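Aldehyde dehydrogenase (Trypanosoma brucei, PDB 5MYP) probably oxidises aldehydes to the corresponding carboxylic acids with NAD+ as the electron acceptor. Local coordinates at residues D238-V243 against E272-D277; W249-N254 against P369-L374; P262-V267 against L383-S388; L374-E377 against D381-K384; V397-N400 against F404-G407. All blocks are in the same frame, centred on the assembly; numbering follows the deposited sequence. Where two conformers were deposited one is given.

Contact 1: D238-V243 against E272-D277; sequences DNMKVV and ESVLVD
Met240 meets Val274 and Leu275 through an almost wholly apolar contact, a small instance of two helices touching near their N-terminal ends in an alpha/beta domain. The thioether does most of the work. Its chain leaves the backbone with CG anti to N (chi1 -164°) and then folds at both chi2 and chi3, so the sulphur lies over the backbone of the second helix, with Met240 SD 3.8 Å from Leu275 CA and equally close to Leu275 CD1. The methionine runs roughly perpendicular to both partners.

Branched methyl groups complete the apolar surface. Met240 CE touches Val274 CG2 at 4.1 Å, Val274 being the exposed member of the contact, whereas Val243 CG1 meets the same methyl of Leu275, CD1, that Met240 uses (4.1 Å). One polar atom lies close: Met240 CG sits 3.8 Å from Val274 O, a van der Waals approach.

Leu275 therefore serves two layers, presenting CD1 to helix 240-252 while its side chain also rests on Val265 and Val267 of strand 264-268. Val243 lies farther along helix 240-252, beside Phe464 of the second subunit. The contact thus joins the starts of helices 240-252 and 272-287, which flank strand 264-268 in the chain.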
# COMPACT_ATOMS: atom_id res chain seq x y z
N ASP A 238 16.36 19.76 34.31
CA ASP A 238 16.36 18.82 35.44
C ASP A 238 16.40 17.34 35.03
O ASP A 238 16.71 16.49 35.85
CB ASP A 238 15.13 19.06 36.33
CG ASP A 238 15.11 20.44 36.97
OD1 ASP A 238 16.19 21.06 37.16
OD2 ASP A 238 14.01 20.91 37.30
N ASN A 239 16.05 17.05 33.77
CA ASN A 239 16.05 15.68 33.23
C ASN A 239 17.23 15.39 32.29
O ASN A 239 17.22 14.37 31.60
CB ASN A 239 14.74 15.44 32.46
CG ASN A 239 13.52 15.83 33.26
OD1 ASN A 239 13.19 15.21 34.27
ND2 ASN A 239 12.83 16.87 32.81
N MET A 240 18.23 16.27 32.27
CA MET A 240 19.26 16.24 31.23
C MET A 240 20.12 14.97 31.24
O MET A 240 20.58 14.54 30.18
CB MET A 240 20.15 17.50 31.32
CG MET A 240 21.01 17.79 30.09
SD MET A 240 20.09 17.99 28.55
CE MET A 240 19.07 19.42 28.89
N LYS A 241 20.31 14.37 32.41
CA LYS A 241 21.03 13.09 32.51
C LYS A 241 20.28 11.96 31.81
O LYS A 241 20.88 11.18 31.07
CB LYS A 241 21.31 12.72 33.96
CG LYS A 241 22.37 11.64 34.12
CD LYS A 241 22.86 11.50 35.56
CE LYS A 241 22.10 10.43 36.31
NZ LYS A 241 22.63 9.06 36.03
N VAL A 242 18.97 11.88 32.04
CA VAL A 242 18.13 10.86 31.41
C VAL A 242 17.98 11.12 29.90
O VAL A 242 17.99 10.18 29.10
CB VAL A 242 16.74 10.75 32.08
CG1 VAL A 242 15.83 9.78 31.33
CG2 VAL A 242 16.88 10.32 33.54
N VAL A 243 17.84 12.40 29.53
CA VAL A 243 17.81 12.81 28.12
C VAL A 243 19.06 12.30 27.40
O VAL A 243 18.95 11.65 26.35
CB VAL A 243 17.72 14.36 27.96
CG1 VAL A 243 17.96 14.80 26.52
CG2 VAL A 243 16.37 14.88 28.45
N GLU A 272 22.70 23.92 24.86
CA GLU A 272 23.74 23.21 24.10
C GLU A 272 24.85 22.64 24.98
O GLU A 272 25.22 21.48 24.84
CB GLU A 272 24.36 24.11 23.02
CG GLU A 272 25.23 23.37 22.00
CD GLU A 272 26.07 24.29 21.12
OE1 GLU A 272 25.91 25.52 21.18
OE2 GLU A 272 26.89 23.77 20.34
N SER A 273 25.38 23.47 25.88
CA SER A 273 26.53 23.07 26.70
C SER A 273 26.17 21.96 27.68
O SER A 273 26.89 20.97 27.77
CB SER A 273 27.12 24.27 27.45
OG SER A 273 28.30 23.90 28.15
N VAL A 274 25.06 22.12 28.40
CA VAL A 274 24.62 21.10 29.36
C VAL A 274 24.29 19.75 28.69
O VAL A 274 24.61 18.70 29.24
CB VAL A 274 23.43 21.55 30.25
CG1 VAL A 274 23.87 22.68 31.18
CG2 VAL A 274 22.20 21.95 29.45
N LEU A 275 23.70 19.79 27.49
CA LEU A 275 23.40 18.57 26.75
C LEU A 275 24.68 17.85 26.32
O LEU A 275 24.82 16.65 26.54
CB LEU A 275 22.54 18.86 25.51
CG LEU A 275 22.21 17.67 24.59
CD1 LEU A 275 21.53 16.54 25.35
CD2 LEU A 275 21.35 18.14 23.43
N VAL A 276 25.61 18.60 25.73
CA VAL A 276 26.86 18.03 25.23
C VAL A 276 27.67 17.42 26.38
O VAL A 276 28.19 16.31 26.24
CB VAL A 276 27.68 19.07 24.43
CG1 VAL A 276 29.10 18.59 24.15
CG2 VAL A 276 26.97 19.42 23.13
N ASP A 277 27.76 18.13 27.50
CA ASP A 277 28.42 17.60 28.70
C ASP A 277 27.73 16.34 29.22
O ASP A 277 28.41 15.37 29.57
CB ASP A 277 28.46 18.66 29.82
CG ASP A 277 29.43 19.80 29.52
OD1 ASP A 277 30.10 19.80 28.47
OD2 ASP A 277 29.53 20.71 30.37

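Contact 2: W249-N254 against P369-L374; sequences WGKIIN and PILPVL
Lys251 carries this contact, reaching from the last turn of helix 240-252 to the start of strand 370-376 in the catalytic alpha/beta domain of the aldehyde dehydrogenase fold. Its conformation is a worked case of a lysine turned inward. CG stands anti to the backbone N (chi1 -163°), the chain bends once at chi2 (60°), and from there it runs out extended to the ammonium. The bend turns the chain in toward the strand, which its methylenes approach steeply, end first: Lys251 CE lies 3.9 Å from Pro369 C and at the same distance from Leu371 CD1. Leu371 supplies an apolar wall that continues onto Leu279 and Val265.

The buried ammonium is satisfied by backbone carbonyls. Beyond Ile370 O it bonds to Pro262 O, and weakly to Gly368 O, so main-chain oxygens from the neighbourhood of two strands converge on one nitrogen. This side chain lies about 11 Å from that of Cys259, the predicted active-site cysteine. Two residues back, Trp249 faces Arg473 of the second subunit in a cation-pi pair. Lys251 NZ itself approaches Ile370 O at 2.9 Å, from well above the carbonyl plane, with a C=O...N angle of 130°.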
# COMPACT_ATOMS: atom_id res chain seq x y z
N TRP A 249 22.42 5.98 24.32
CA TRP A 249 22.11 4.55 24.16
C TRP A 249 21.68 4.24 22.72
O TRP A 249 22.19 3.31 22.11
CB TRP A 249 21.03 4.09 25.15
CG TRP A 249 20.48 2.74 24.78
CD1 TRP A 249 21.09 1.53 24.97
CD2 TRP A 249 19.24 2.46 24.12
NE1 TRP A 249 20.29 0.52 24.48
CE2 TRP A 249 19.15 1.07 23.95
CE3 TRP A 249 18.19 3.27 23.66
CZ2 TRP A 249 18.06 0.45 23.35
CZ3 TRP A 249 17.10 2.66 23.05
CH2 TRP A 249 17.04 1.26 22.90
N GLY A 250 20.74 5.02 22.20
CA GLY A 250 20.25 4.86 20.83
C GLY A 250 21.34 4.97 19.77
O GLY A 250 21.23 4.35 18.71
N LYS A 251 22.37 5.76 20.05
CA LYS A 251 23.52 5.92 19.17
C LYS A 251 24.55 4.80 19.33
O LYS A 251 25.15 4.37 18.35
CB LYS A 251 24.18 7.28 19.42
CG LYS A 251 25.11 7.76 18.33
CD LYS A 251 24.39 7.91 17.00
CE LYS A 251 25.03 8.94 16.10
NZ LYS A 251 24.31 9.04 14.80
N ILE A 252 24.76 4.34 20.56
CA ILE A 252 25.78 3.33 20.86
C ILE A 252 25.41 1.93 20.33
O ILE A 252 26.29 1.19 19.88
CB ILE A 252 26.12 3.30 22.38
CG1 ILE A 252 27.01 4.50 22.73
CG2 ILE A 252 26.83 2.00 22.79
CD1 ILE A 252 27.25 4.71 24.21
N ILE A 253 24.13 1.57 20.39
CA ILE A 253 23.69 0.26 19.90
C ILE A 253 24.05 0.09 18.42
O ILE A 253 23.83 0.99 17.60
CB ILE A 253 22.18 -0.02 20.14
CG1 ILE A 253 21.27 1.00 19.44
CG2 ILE A 253 21.89 -0.09 21.64
CD1 ILE A 253 19.80 0.73 19.64
N ASN A 254 24.68 -1.04 18.11
CA ASN A 254 25.17 -1.36 16.76
C ASN A 254 26.12 -0.31 16.15
O ASN A 254 26.22 -0.19 14.92
CB ASN A 254 23.97 -1.64 15.84
CG ASN A 254 24.26 -2.69 14.78
OD1 ASN A 254 24.99 -3.65 15.02
ND2 ASN A 254 23.68 -2.51 13.61
N PRO A 369 28.50 6.26 14.28
CA PRO A 369 28.67 6.91 15.58
C PRO A 369 28.82 8.45 15.61
O PRO A 369 29.14 8.99 16.67
CB PRO A 369 29.95 6.25 16.13
CG PRO A 369 30.10 4.99 15.35
CD PRO A 369 29.63 5.36 13.99
N ILE A 370 28.59 9.15 14.50
CA ILE A 370 28.72 10.62 14.46
C ILE A 370 27.37 11.26 14.78
O ILE A 370 26.36 10.95 14.15
CB ILE A 370 29.21 11.12 13.08
CG1 ILE A 370 30.46 10.34 12.61
CG2 ILE A 370 29.47 12.62 13.12
CD1 ILE A 370 31.60 10.29 13.61
N LEU A 371 27.37 12.17 15.76
CA LEU A 371 26.16 12.89 16.19
C LEU A 371 26.37 14.41 16.08
O LEU A 371 26.91 15.04 16.99
CB LEU A 371 25.79 12.51 17.62
CG LEU A 371 24.42 12.98 18.14
CD1 LEU A 371 23.29 12.21 17.47
CD2 LEU A 371 24.33 12.82 19.65
N PRO A 372 25.95 15.01 14.94
CA PRO A 372 25.91 16.47 14.83
C PRO A 372 24.93 17.10 15.82
O PRO A 372 23.85 16.55 16.05
CB PRO A 372 25.43 16.70 13.40
CG PRO A 372 25.84 15.48 12.67
CD PRO A 372 25.64 14.37 13.65
N VAL A 373 25.32 18.23 16.39
CA VAL A 373 24.48 19.00 17.30
C VAL A 373 24.29 20.39 16.69
O VAL A 373 25.25 21.16 16.55
CB VAL A 373 25.11 19.10 18.70
CG1 VAL A 373 24.29 20.01 19.62
CG2 VAL A 373 25.24 17.71 19.32
N LEU A 374 23.04 20.69 16.32
CA LEU A 374 22.65 22.00 15.80
C LEU A 374 21.81 22.71 16.86
O LEU A 374 21.26 22.06 17.74
CB LEU A 374 21.84 21.85 14.51
CG LEU A 374 22.60 21.43 13.25
CD1 LEU A 374 23.05 19.97 13.30
CD2 LEU A 374 21.74 21.67 12.02

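Contact 3: P262-V267 against L383-S388; sequences PDYVVV and LKIINS
Ile385 lies between helix 379-387 and strand 264-268 and touches two strand residues at once. The strand and helix run nearly antiparallel here, the short axes of 264-267 and 383-387 making an angle of 161° at a separation of 10.5 Å, which is the ordinary spacing of a helix on a sheet.

Apolar packing dominates. Val266 and Ile385 point at one another tip to tip, Val266 CG1 standing 3.9 Å from Ile385 CD1. The other branch of the isoleucine, CG2, goes to the aromatic ring: Tyr264 CE2 lies 3.7 Å from Ile385 CG2, and the two side chains slide past each other in opposite directions. Tyr264 holds its CG in the crowded position between N and the carbonyl carbon (chi1 65°), which carries the ring outward from the strand to the helix. Its hydroxyl end reaches the next residue, Tyr264 OH being 3.8 Å from Ile386 CG1; Ile386 in turn rests on Pro229 and Val231.

The polar bonds lie beside the interface and do not span it. Ser388 OG donates to Lys384 O at 2.7 Å, in the carbonyl plane. Just before Tyr264 in sequence, Asp263 forms a salt bridge with Lys227.

Between these two segments, then, the helix rests on the sheet by shape and dispersion, with no directional bond.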
# COMPACT_ATOMS: atom_id res chain seq x y z
N PRO A 262 19.33 7.95 16.56
CA PRO A 262 19.38 9.41 16.53
C PRO A 262 20.49 9.85 15.58
O PRO A 262 21.66 9.53 15.80
CB PRO A 262 19.67 9.79 17.99
CG PRO A 262 20.24 8.57 18.62
CD PRO A 262 19.67 7.40 17.89
N ASP A 263 20.12 10.51 14.49
CA ASP A 263 21.07 10.88 13.45
C ASP A 263 21.76 12.18 13.82
O ASP A 263 22.98 12.25 13.78
CB ASP A 263 20.37 11.00 12.09
CG ASP A 263 21.34 11.27 10.96
OD1 ASP A 263 21.71 12.45 10.77
OD2 ASP A 263 21.71 10.32 10.24
N TYR A 264 20.96 13.19 14.17
CA TYR A 264 21.47 14.47 14.65
C TYR A 264 20.54 15.08 15.70
O TYR A 264 19.39 14.65 15.84
CB TYR A 264 21.66 15.46 13.49
CG TYR A 264 20.39 15.88 12.79
CD1 TYR A 264 19.84 15.10 11.78
CD2 TYR A 264 19.75 17.08 13.11
CE1 TYR A 264 18.68 15.49 11.11
CE2 TYR A 264 18.59 17.48 12.45
CZ TYR A 264 18.06 16.68 11.45
OH TYR A 264 16.92 17.06 10.79
N VAL A 265 21.04 16.08 16.42
CA VAL A 265 20.30 16.77 17.47
C VAL A 265 20.07 18.23 17.09
O VAL A 265 20.96 18.88 16.54
CB VAL A 265 21.06 16.71 18.82
CG1 VAL A 265 20.32 17.48 19.91
CG2 VAL A 265 21.26 15.26 19.26
N VAL A 266 18.86 18.73 17.36
CA VAL A 266 18.54 20.15 17.28
C VAL A 266 18.16 20.57 18.70
O VAL A 266 17.08 20.23 19.19
CB VAL A 266 17.39 20.46 16.30
CG1 VAL A 266 17.24 21.96 16.11
CG2 VAL A 266 17.64 19.77 14.96
N VAL A 267 19.06 21.30 19.36
CA VAL A 267 18.90 21.64 20.78
C VAL A 267 18.65 23.14 20.95
O VAL A 267 19.20 23.95 20.21
CB VAL A 267 20.11 21.17 21.64
CG1 VAL A 267 21.43 21.77 21.17
CG2 VAL A 267 19.89 21.45 23.12
N LEU A 383 11.85 23.72 12.14
CA LEU A 383 11.12 23.30 10.94
C LEU A 383 11.93 23.47 9.66
O LEU A 383 11.83 22.63 8.76
CB LEU A 383 9.76 24.02 10.84
CG LEU A 383 8.78 23.80 12.00
CD1 LEU A 383 7.47 24.54 11.75
CD2 LEU A 383 8.51 22.33 12.26
N LYS A 384 12.73 24.53 9.57
CA LYS A 384 13.62 24.75 8.43
C LYS A 384 14.67 23.64 8.28
O LYS A 384 14.97 23.22 7.16
CB LYS A 384 14.32 26.10 8.55
CG LYS A 384 15.31 26.41 7.43
CD LYS A 384 15.44 27.91 7.21
CE LYS A 384 16.81 28.27 6.65
NZ LYS A 384 17.18 27.43 5.48
N ILE A 385 15.21 23.18 9.40
CA ILE A 385 16.18 22.08 9.41
C ILE A 385 15.51 20.76 9.01
O ILE A 385 15.98 20.08 8.10
CB ILE A 385 16.87 21.94 10.79
CG1 ILE A 385 17.74 23.17 11.07
CG2 ILE A 385 17.71 20.67 10.88
CD1 ILE A 385 18.02 23.41 12.55
N ILE A 386 14.40 20.43 9.67
CA ILE A 386 13.74 19.13 9.50
C ILE A 386 12.96 19.03 8.17
O ILE A 386 13.10 18.03 7.45
CB ILE A 386 12.84 18.78 10.71
CG1 ILE A 386 13.69 18.68 11.98
CG2 ILE A 386 12.06 17.48 10.47
CD1 ILE A 386 12.90 18.54 13.27
N ASN A 387 12.16 20.04 7.86
CA ASN A 387 11.28 20.00 6.67
C ASN A 387 12.00 20.24 5.34
O ASN A 387 11.42 19.98 4.29
CB ASN A 387 10.09 20.96 6.82
CG ASN A 387 9.21 20.63 8.01
OD1 ASN A 387 9.33 19.56 8.62
ND2 ASN A 387 8.31 21.53 8.34
N SER A 388 13.25 20.72 5.37
CA SER A 388 14.07 20.80 4.16
C SER A 388 14.75 19.47 3.80
O SER A 388 15.37 19.37 2.74
CB SER A 388 15.14 21.89 4.30
OG SER A 388 16.08 21.55 5.31

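Contact 4: L374-E377 against D381-K384; sequences LTYE and DILK
Asp381 OD2 receives the backbone N-H of Glu377 at 3.0 Å, closing a tight link between the end of strand 370-376 and the first turn of helix 379-387. This strand-turn-helix connection opens a beta-alpha-beta crossover to strand 395-398 in the parallel part of the sheet, and it illustrates how a side chain near a helix start can secure the turn before it. The bond is fairly straight, 159° at the hydrogen, and uses the anti lone pair of the carboxylate. Asp381 N is held as well, by Asn378 OD1, so the aspartate is tied to the turn through main chain and side chain alike. The carboxylate of Glu377 points elsewhere: Glu377 OE2 and Asp381 OD2 remain 5.5 Å apart, a modest like-charge separation that probably costs little, with Glu377 exposed to solvent.

Packing begins next to the bond, where Tyr376 CB and Asp381 CB touch at 3.8 Å. It then deepens. Tyr376 has chi1 of 83°, which brings its ring alongside the helix so that Ile382 covers one face. Ile382 CG1 sits 3.5 Å from Tyr376 CG, and the chain continues outward over the ring. Phe404 of helix 402-411 touches both residues, extending the cluster. The isoleucine ends in a CH-pi contact: Ile382 CD1 stands 3.5 Å from the Tyr376 ring centroid, only 4° off the ring normal.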
# COMPACT_ATOMS: atom_id res chain seq x y z
N LEU A 374 23.04 20.69 16.32
CA LEU A 374 22.65 22.00 15.80
C LEU A 374 21.81 22.71 16.86
O LEU A 374 21.26 22.06 17.74
CB LEU A 374 21.84 21.85 14.51
CG LEU A 374 22.60 21.43 13.25
CD1 LEU A 374 23.05 19.97 13.30
CD2 LEU A 374 21.74 21.67 12.02
N THR A 375 21.74 24.04 16.78
CA THR A 375 20.94 24.82 17.72
C THR A 375 19.75 25.48 17.04
O THR A 375 19.75 25.67 15.83
CB THR A 375 21.77 25.89 18.47
OG1 THR A 375 22.36 26.79 17.52
CG2 THR A 375 22.85 25.23 19.30
N TYR A 376 18.73 25.79 17.84
CA TYR A 376 17.58 26.56 17.40
C TYR A 376 17.24 27.63 18.44
O TYR A 376 17.58 27.49 19.62
CB TYR A 376 16.37 25.64 17.17
CG TYR A 376 15.57 25.27 18.41
CD1 TYR A 376 14.55 26.11 18.87
CD2 TYR A 376 15.81 24.09 19.10
CE1 TYR A 376 13.82 25.79 20.01
CE2 TYR A 376 15.07 23.75 20.23
CZ TYR A 376 14.08 24.61 20.67
OH TYR A 376 13.34 24.29 21.79
N GLU A 377 16.58 28.70 17.99
CA GLU A 377 16.01 29.73 18.88
C GLU A 377 14.48 29.69 18.92
O GLU A 377 13.89 29.86 19.99
CB GLU A 377 16.50 31.11 18.46
CG GLU A 377 17.98 31.34 18.75
CD GLU A 377 18.43 32.76 18.41
OE1 GLU A 377 17.70 33.72 18.72
OE2 GLU A 377 19.54 32.91 17.84
N ASP A 381 13.10 27.80 13.12
CA ASP A 381 14.46 27.26 12.94
C ASP A 381 14.46 25.73 12.90
O ASP A 381 15.17 25.13 12.08
CB ASP A 381 15.40 27.70 14.07
CG ASP A 381 15.63 29.21 14.11
OD1 ASP A 381 15.50 29.89 13.07
OD2 ASP A 381 15.97 29.71 15.20
N ILE A 382 13.67 25.10 13.77
CA ILE A 382 13.57 23.64 13.83
C ILE A 382 12.95 23.11 12.54
O ILE A 382 13.47 22.16 11.94
CB ILE A 382 12.72 23.13 15.02
CG1 ILE A 382 13.30 23.60 16.36
CG2 ILE A 382 12.62 21.60 15.01
CD1 ILE A 382 12.33 23.47 17.52
N LEU A 383 11.85 23.72 12.14
CA LEU A 383 11.12 23.30 10.94
C LEU A 383 11.93 23.47 9.66
O LEU A 383 11.83 22.63 8.76
CB LEU A 383 9.76 24.02 10.84
CG LEU A 383 8.78 23.80 12.00
CD1 LEU A 383 7.47 24.54 11.75
CD2 LEU A 383 8.51 22.33 12.26
N LYS A 384 12.73 24.53 9.57
CA LYS A 384 13.62 24.75 8.43
C LYS A 384 14.67 23.64 8.28
O LYS A 384 14.97 23.22 7.16
CB LYS A 384 14.32 26.10 8.55
CG LYS A 384 15.31 26.41 7.43
CD LYS A 384 15.44 27.91 7.21
CE LYS A 384 16.81 28.27 6.65
NZ LYS A 384 17.18 27.43 5.48

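Contact 5: V397-N400 against F404-G407; sequences VFSN and FIRG
The Phe404 ring takes Val397 at its edge: Val397 CG1 lies near the ring plane, 3.9 Å from Phe404 CE2. Ser399 comes in obliquely beside it, with Ser399 OG 3.7 Å from Phe404 CD2. Phe404 projects its CG anti to the backbone N (chi1 179°), which sends the ring from the helix toward the strand, where it also touches Val231 of the next strand.

Ile405 makes the second half of the contact. Its CG1 packs 3.7 Å from Ser399 CB and 4.2 Å from Val397 CG1, while Ile405 CD1 reaches past them to lie 3.6 Å from Ser399 O. The small serine sits between ring and isoleucine, where the backbones are nearest, Ser399 CA and Ile405 CA being 6.8 Å apart. These pieces belong to the beta-alpha-beta unit formed by strand 395-398, helix 402-411 and strand 417-419. Phe398, between the two contacting residues, faces helix 240-252 across the sheet.

The serine hydroxyl has its strong partners elsewhere, in Asp233 OD2 and Asn401 N, with a weak bond to Thr235 OG1. Its apolar neighbours across the contact therefore enclose a polar group already satisfied. The implication is a division of labour: hydrogen bonds hold the serine and the turn, while across the two segments the helix is met by van der Waals packing.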
# COMPACT_ATOMS: atom_id res chain seq x y z
N VAL A 397 11.47 13.91 20.16
CA VAL A 397 11.30 15.21 20.82
C VAL A 397 11.45 15.03 22.32
O VAL A 397 10.69 14.27 22.93
CB VAL A 397 9.92 15.84 20.52
CG1 VAL A 397 9.81 17.23 21.16
CG2 VAL A 397 9.68 15.91 19.02
N PHE A 398 12.43 15.70 22.92
CA PHE A 398 12.58 15.73 24.37
C PHE A 398 12.04 17.06 24.88
O PHE A 398 12.57 18.12 24.54
CB PHE A 398 14.04 15.53 24.78
CG PHE A 398 14.51 14.11 24.61
CD1 PHE A 398 14.96 13.66 23.37
CD2 PHE A 398 14.51 13.23 25.68
CE1 PHE A 398 15.40 12.35 23.21
CE2 PHE A 398 14.94 11.92 25.53
CZ PHE A 398 15.39 11.48 24.29
N SER A 399 10.97 17.00 25.67
CA SER A 399 10.28 18.19 26.18
C SER A 399 9.28 17.82 27.28
O SER A 399 8.71 16.72 27.28
CB SER A 399 9.56 18.92 25.04
OG SER A 399 8.77 19.99 25.51
N ASN A 400 9.08 18.75 28.22
CA ASN A 400 8.01 18.66 29.22
C ASN A 400 6.85 19.62 28.90
O ASN A 400 5.93 19.76 29.71
CB ASN A 400 8.57 18.95 30.62
CG ASN A 400 9.50 17.86 31.12
OD1 ASN A 400 10.66 18.11 31.45
ND2 ASN A 400 8.99 16.63 31.20
N PHE A 404 4.65 22.78 22.89
CA PHE A 404 5.85 22.61 22.06
C PHE A 404 5.82 21.28 21.31
O PHE A 404 6.07 21.24 20.11
CB PHE A 404 7.13 22.68 22.91
CG PHE A 404 8.39 22.49 22.11
CD1 PHE A 404 8.95 23.55 21.41
CD2 PHE A 404 9.02 21.25 22.06
CE1 PHE A 404 10.12 23.39 20.67
CE2 PHE A 404 10.18 21.07 21.32
CZ PHE A 404 10.73 22.14 20.62
N ILE A 405 5.50 20.20 22.03
CA ILE A 405 5.46 18.85 21.46
C ILE A 405 4.40 18.77 20.36
O ILE A 405 4.68 18.26 19.27
CB ILE A 405 5.19 17.78 22.56
CG1 ILE A 405 6.36 17.70 23.54
CG2 ILE A 405 4.92 16.40 21.94
CD1 ILE A 405 6.01 17.11 24.89
N ARG A 406 3.21 19.29 20.66
CA ARG A 406 2.10 19.35 19.70
C ARG A 406 2.47 20.12 18.43
O ARG A 406 2.11 19.70 17.33
CB ARG A 406 0.85 19.97 20.35
CG ARG A 406 -0.42 19.84 19.53
CD ARG A 406 -1.66 20.23 20.32
NE ARG A 406 -2.87 20.16 19.49
CZ ARG A 406 -4.11 20.35 19.93
NH1 ARG A 406 -4.36 20.64 21.21
NH2 ARG A 406 -5.13 20.26 19.08
N GLY A 407 3.17 21.24 18.60
CA GLY A 407 3.63 22.05 17.48
C GLY A 407 4.60 21.34 16.56
O GLY A 407 4.47 21.40 15.33

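In the fold
Helices cover the mixed sheet on two faces. Contacts 1 and 2 share helix 240-252 and lie on one; contacts 3, 4 and 5 lie on the other, through helices 379-387 and 402-411. Contact 2 is buried and brings a charge into the core; contact 1 joins two helices of one layer and contact 3 a helix to the sheet, both by apolar surfaces. Contacts 4 and 5 are short strand-to-helix turns, but contact 4 is partly exposed and adds a polar bond; contact 5 sits deeper. Strand 370-376 runs through contacts 2 and 4 and hydrogen-bonds to strand 264-268 of contact 3; Phe404 links contacts 4 and 5. Contacts 1, 2 and 5 border the second subunit.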